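Local coordinates for aspartate aminotransferase (Thermotoga maritima, PDB 1O4S), which catalyses the pyridoxal-phosphate-dependent transfer of the amino group of L-aspartate to 2-oxoglutarate, giving oxaloacetate and L-glutamate, at residues 158-163 with 358-363. Residues are numbered along the deposited sequence; the frame is centred on the assembly and turned at random.
With SO4 (sulfate ion), chain L.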
ATOM      1  N   LYS B 158      -7.717 -20.848 -30.056  1.00 36.44           N
ATOM      2  CA  LYS B 158      -6.271 -20.669 -30.148  1.00 36.70           C
ATOM      3  C   LYS B 158      -5.557 -20.973 -28.825  1.00 36.33           C
ATOM      4  O   LYS B 158      -4.421 -20.557 -28.642  1.00 36.34           O
ATOM      5  CB  LYS B 158      -5.949 -19.240 -30.626  1.00 36.96           C
ATOM      6  CG  LYS B 158      -6.292 -18.977 -32.097  1.00 39.31           C
ATOM      7  CD  LYS B 158      -5.277 -19.647 -33.043  1.00 40.99           C
ATOM      8  CE  LYS B 158      -5.849 -19.836 -34.461  1.00 43.36           C
ATOM      9  NZ  LYS B 158      -6.091 -18.545 -35.167  1.00 43.65           N
ATOM     10  N   ASN B 159      -6.212 -21.722 -27.933  1.00 35.99           N
ATOM     11  CA  ASN B 159      -5.676 -22.075 -26.616  1.00 35.99           C
ATOM     12  C   ASN B 159      -5.347 -20.845 -25.763  1.00 35.73           C
ATOM     13  O   ASN B 159      -4.437 -20.871 -24.925  1.00 35.58           O
ATOM     14  CB  ASN B 159      -4.432 -22.985 -26.735  1.00 36.42           C
ATOM     15  CG  ASN B 159      -4.703 -24.304 -27.486  1.00 38.25           C
ATOM     16  OD1 ASN B 159      -3.853 -24.761 -28.266  1.00 40.42           O
ATOM     17  ND2 ASN B 159      -5.874 -24.919 -27.254  1.00 37.74           N
ATOM     18  N   PHE B 160      -6.113 -19.776 -25.987  1.00 35.38           N
ATOM     19  CA  PHE B 160      -5.897 -18.461 -25.382  1.00 34.54           C
ATOM     20  C   PHE B 160      -4.475 -17.913 -25.556  1.00 34.87           C
ATOM     21  O   PHE B 160      -3.973 -17.171 -24.711  1.00 34.34           O
ATOM     22  CB  PHE B 160      -6.306 -18.492 -23.910  1.00 34.06           C
ATOM     23  CG  PHE B 160      -7.770 -18.700 -23.706  1.00 32.83           C
ATOM     24  CD1 PHE B 160      -8.245 -19.830 -23.057  1.00 33.23           C
ATOM     25  CD2 PHE B 160      -8.685 -17.757 -24.149  1.00 32.71           C
ATOM     26  CE1 PHE B 160      -9.617 -20.005 -22.833  1.00 31.51           C
ATOM     27  CE2 PHE B 160     -10.051 -17.931 -23.944  1.00 32.34           C
ATOM     28  CZ  PHE B 160     -10.513 -19.070 -23.279  1.00 31.75           C
ATOM     29  N   GLN B 161      -3.845 -18.258 -26.675  1.00 35.10           N
ATOM     30  CA  GLN B 161      -2.508 -17.771 -26.997  1.00 35.80           C
ATOM     31  C   GLN B 161      -2.627 -16.471 -27.788  1.00 36.00           C
ATOM     32  O   GLN B 161      -3.367 -16.398 -28.774  1.00 35.45           O
ATOM     33  CB  GLN B 161      -1.706 -18.794 -27.807  1.00 36.07           C
ATOM     34  CG  GLN B 161      -1.490 -20.137 -27.105  1.00 36.88           C
ATOM     35  CD  GLN B 161      -0.623 -20.006 -25.855  1.00 38.52           C
ATOM     36  OE1 GLN B 161       0.342 -19.235 -25.846  1.00 38.74           O
ATOM     37  NE2 GLN B 161      -0.960 -20.761 -24.814  1.00 35.95           N
ATOM     38  N   PRO B 162      -1.934 -15.436 -27.324  1.00 36.84           N
ATOM     39  CA  PRO B 162      -1.911 -14.157 -28.025  1.00 37.57           C
ATOM     40  C   PRO B 162      -1.118 -14.238 -29.330  1.00 38.13           C
ATOM     41  O   PRO B 162      -0.161 -15.018 -29.469  1.00 38.34           O
ATOM     42  CB  PRO B 162      -1.247 -13.225 -27.031  1.00 37.82           C
ATOM     43  CG  PRO B 162      -0.529 -14.092 -26.084  1.00 37.15           C
ATOM     44  CD  PRO B 162      -1.135 -15.408 -26.091  1.00 36.73           C
ATOM     45  N   SER B 163      -1.556 -13.427 -30.286  1.00 38.60           N
ATOM     46  CA  SER B 163      -0.980 -13.380 -31.612  1.00 38.54           C
ATOM     47  C   SER B 163       0.037 -12.234 -31.664  1.00 38.74           C
ATOM     48  O   SER B 163      -0.316 -11.070 -31.494  1.00 38.43           O
ATOM     49  CB  SER B 163      -2.094 -13.205 -32.634  1.00 38.51           C
ATOM     50  OG  SER B 163      -1.555 -12.888 -33.897  1.00 38.00           O
ATOM     51  N   PHE B 358     -13.749 -11.192 -16.370  1.00 32.28           N
ATOM     52  CA  PHE B 358     -12.438 -11.222 -17.007  1.00 31.88           C
ATOM     53  C   PHE B 358     -12.488 -10.755 -18.478  1.00 32.28           C
ATOM     54  O   PHE B 358     -11.567 -11.021 -19.265  1.00 32.73           O
ATOM     55  CB  PHE B 358     -11.903 -12.644 -16.897  1.00 31.59           C
ATOM     56  CG  PHE B 358     -11.971 -13.208 -15.490  1.00 31.82           C
ATOM     57  CD1 PHE B 358     -10.958 -12.943 -14.571  1.00 33.45           C
ATOM     58  CD2 PHE B 358     -13.052 -13.993 -15.076  1.00 31.87           C
ATOM     59  CE1 PHE B 358     -11.001 -13.481 -13.238  1.00 33.56           C
ATOM     60  CE2 PHE B 358     -13.122 -14.522 -13.763  1.00 31.21           C
ATOM     61  CZ  PHE B 358     -12.082 -14.241 -12.842  1.00 33.33           C
ATOM     62  N   LEU B 359     -13.578 -10.070 -18.827  1.00 32.32           N
ATOM     63  CA  LEU B 359     -13.879  -9.594 -20.184  1.00 32.63           C
ATOM     64  C   LEU B 359     -14.005 -10.693 -21.234  1.00 32.81           C
ATOM     65  O   LEU B 359     -13.743 -10.459 -22.411  1.00 33.54           O
ATOM     66  CB  LEU B 359     -12.858  -8.544 -20.638  1.00 32.53           C
ATOM     67  CG  LEU B 359     -12.635  -7.414 -19.626  1.00 34.21           C
ATOM     68  CD1 LEU B 359     -11.739  -6.297 -20.204  1.00 33.65           C
ATOM     69  CD2 LEU B 359     -13.984  -6.874 -19.135  1.00 34.19           C
ATOM     70  N   LYS B 360     -14.429 -11.877 -20.813  1.00 33.11           N
ATOM     71  CA  LYS B 360     -14.658 -12.996 -21.723  1.00 33.13           C
ATOM     72  C   LYS B 360     -15.972 -13.693 -21.379  1.00 33.16           C
ATOM     73  O   LYS B 360     -15.972 -14.734 -20.692  1.00 33.22           O
ATOM     74  CB  LYS B 360     -13.499 -13.991 -21.689  1.00 33.29           C
ATOM     75  CG  LYS B 360     -13.594 -15.036 -22.800  1.00 32.53           C
ATOM     76  CD  LYS B 360     -13.036 -14.513 -24.106  1.00 33.01           C
ATOM     77  CE  LYS B 360     -13.249 -15.531 -25.210  1.00 32.85           C
ATOM     78  NZ  LYS B 360     -12.535 -15.171 -26.444  1.00 32.30           N
ATOM     79  N   PRO B 361     -17.081 -13.112 -21.843  1.00 32.74           N
ATOM     80  CA  PRO B 361     -18.414 -13.688 -21.632  1.00 32.65           C
ATOM     81  C   PRO B 361     -18.589 -15.092 -22.230  1.00 32.48           C
ATOM     82  O   PRO B 361     -17.867 -15.494 -23.134  1.00 32.74           O
ATOM     83  CB  PRO B 361     -19.347 -12.684 -22.326  1.00 33.24           C
ATOM     84  CG  PRO B 361     -18.537 -11.381 -22.365  1.00 33.57           C
ATOM     85  CD  PRO B 361     -17.136 -11.842 -22.596  1.00 33.10           C
ATOM     86  N   GLY B 362     -19.550 -15.838 -21.706  1.00 32.26           N
ATOM     87  CA  GLY B 362     -19.798 -17.192 -22.148  1.00 32.36           C
ATOM     88  C   GLY B 362     -18.843 -18.218 -21.574  1.00 32.31           C
ATOM     89  O   GLY B 362     -18.760 -19.340 -22.072  1.00 32.43           O
ATOM     90  N   PHE B 363     -18.119 -17.829 -20.531  1.00 32.73           N
ATOM     91  CA  PHE B 363     -17.185 -18.704 -19.830  1.00 32.50           C
ATOM     92  C   PHE B 363     -17.404 -18.533 -18.343  1.00 32.29           C
ATOM     93  O   PHE B 363     -18.004 -17.561 -17.888  1.00 32.11           O
ATOM     94  CB  PHE B 363     -15.739 -18.342 -20.167  1.00 32.59           C
ATOM     95  CG  PHE B 363     -15.289 -18.802 -21.531  1.00 32.96           C
ATOM     96  CD1 PHE B 363     -15.480 -17.991 -22.660  1.00 33.24           C
ATOM     97  CD2 PHE B 363     -14.653 -20.030 -21.684  1.00 32.41           C
ATOM     98  CE1 PHE B 363     -15.048 -18.405 -23.928  1.00 33.63           C
ATOM     99  CE2 PHE B 363     -14.216 -20.462 -22.941  1.00 33.83           C
ATOM    100  CZ  PHE B 363     -14.420 -19.658 -24.075  1.00 33.41           C
TER
HETATM  101  S   SO4 L 710     -13.709 -18.588 -28.134  1.00 68.61           S
HETATM  102  O1  SO4 L 710     -12.926 -17.912 -27.091  1.00 68.44           O
HETATM  103  O2  SO4 L 710     -14.916 -19.204 -27.543  1.00 65.42           O
HETATM  104  O3  SO4 L 710     -14.127 -17.530 -29.062  1.00 70.95           O
HETATM  105  O4  SO4 L 710     -12.866 -19.554 -28.853  1.00 65.21           O
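Phe160 directs the edge of its ring at the face of Phe363, an edge-to-face aromatic pair with centroids 5.8 Å apart and planes turned 66° from each other. The touch is made by Phe160 CZ, 4.0 Å from Phe363 CE2, and Phe363 CE2 lies in the plane of the Phe160 ring. The two side chains approach from opposite directions, while the backbones stay well apart: the nearest CA atoms, of Phe160 and Lys360, are 11.0 Å from each other. Lys360 adds an aliphatic contact, Lys360 CE lying at the edge of the Phe160 ring, 4.2 Å from Phe160 CE2. Lys360 CG stands anti to the backbone N (chi1 -170°), and after a bend at chi2 (83°) the chain runs out extended to this edge. In this aminotransferase, of fold type I among PLP enzymes, the contact links loop 158-163, which follows strand 148-153 at the border of the seven-stranded sheet, with the approach to the small four-stranded one: segment 358-363 is the loop that runs into strand 363-367, with Phe363 as the first strand residue. Phe330, on the neighbouring strand 328-332, lies with its ring nearly parallel to that of Phe363 and also touches Phe160 and Lys360. Three partners grip the ammonium group of Lys360: a salt bridge to Glu153, a hydrogen bond to Thr154 O, and one from Lys360 NZ to sulfate O1 at 2.8 Å. Met156 N and Ser157 N hold the same sulfate, probably a crystallisation ion, whose O2 sits at the edge of the Phe363 ring, 3.5 Å from Phe363 CZ.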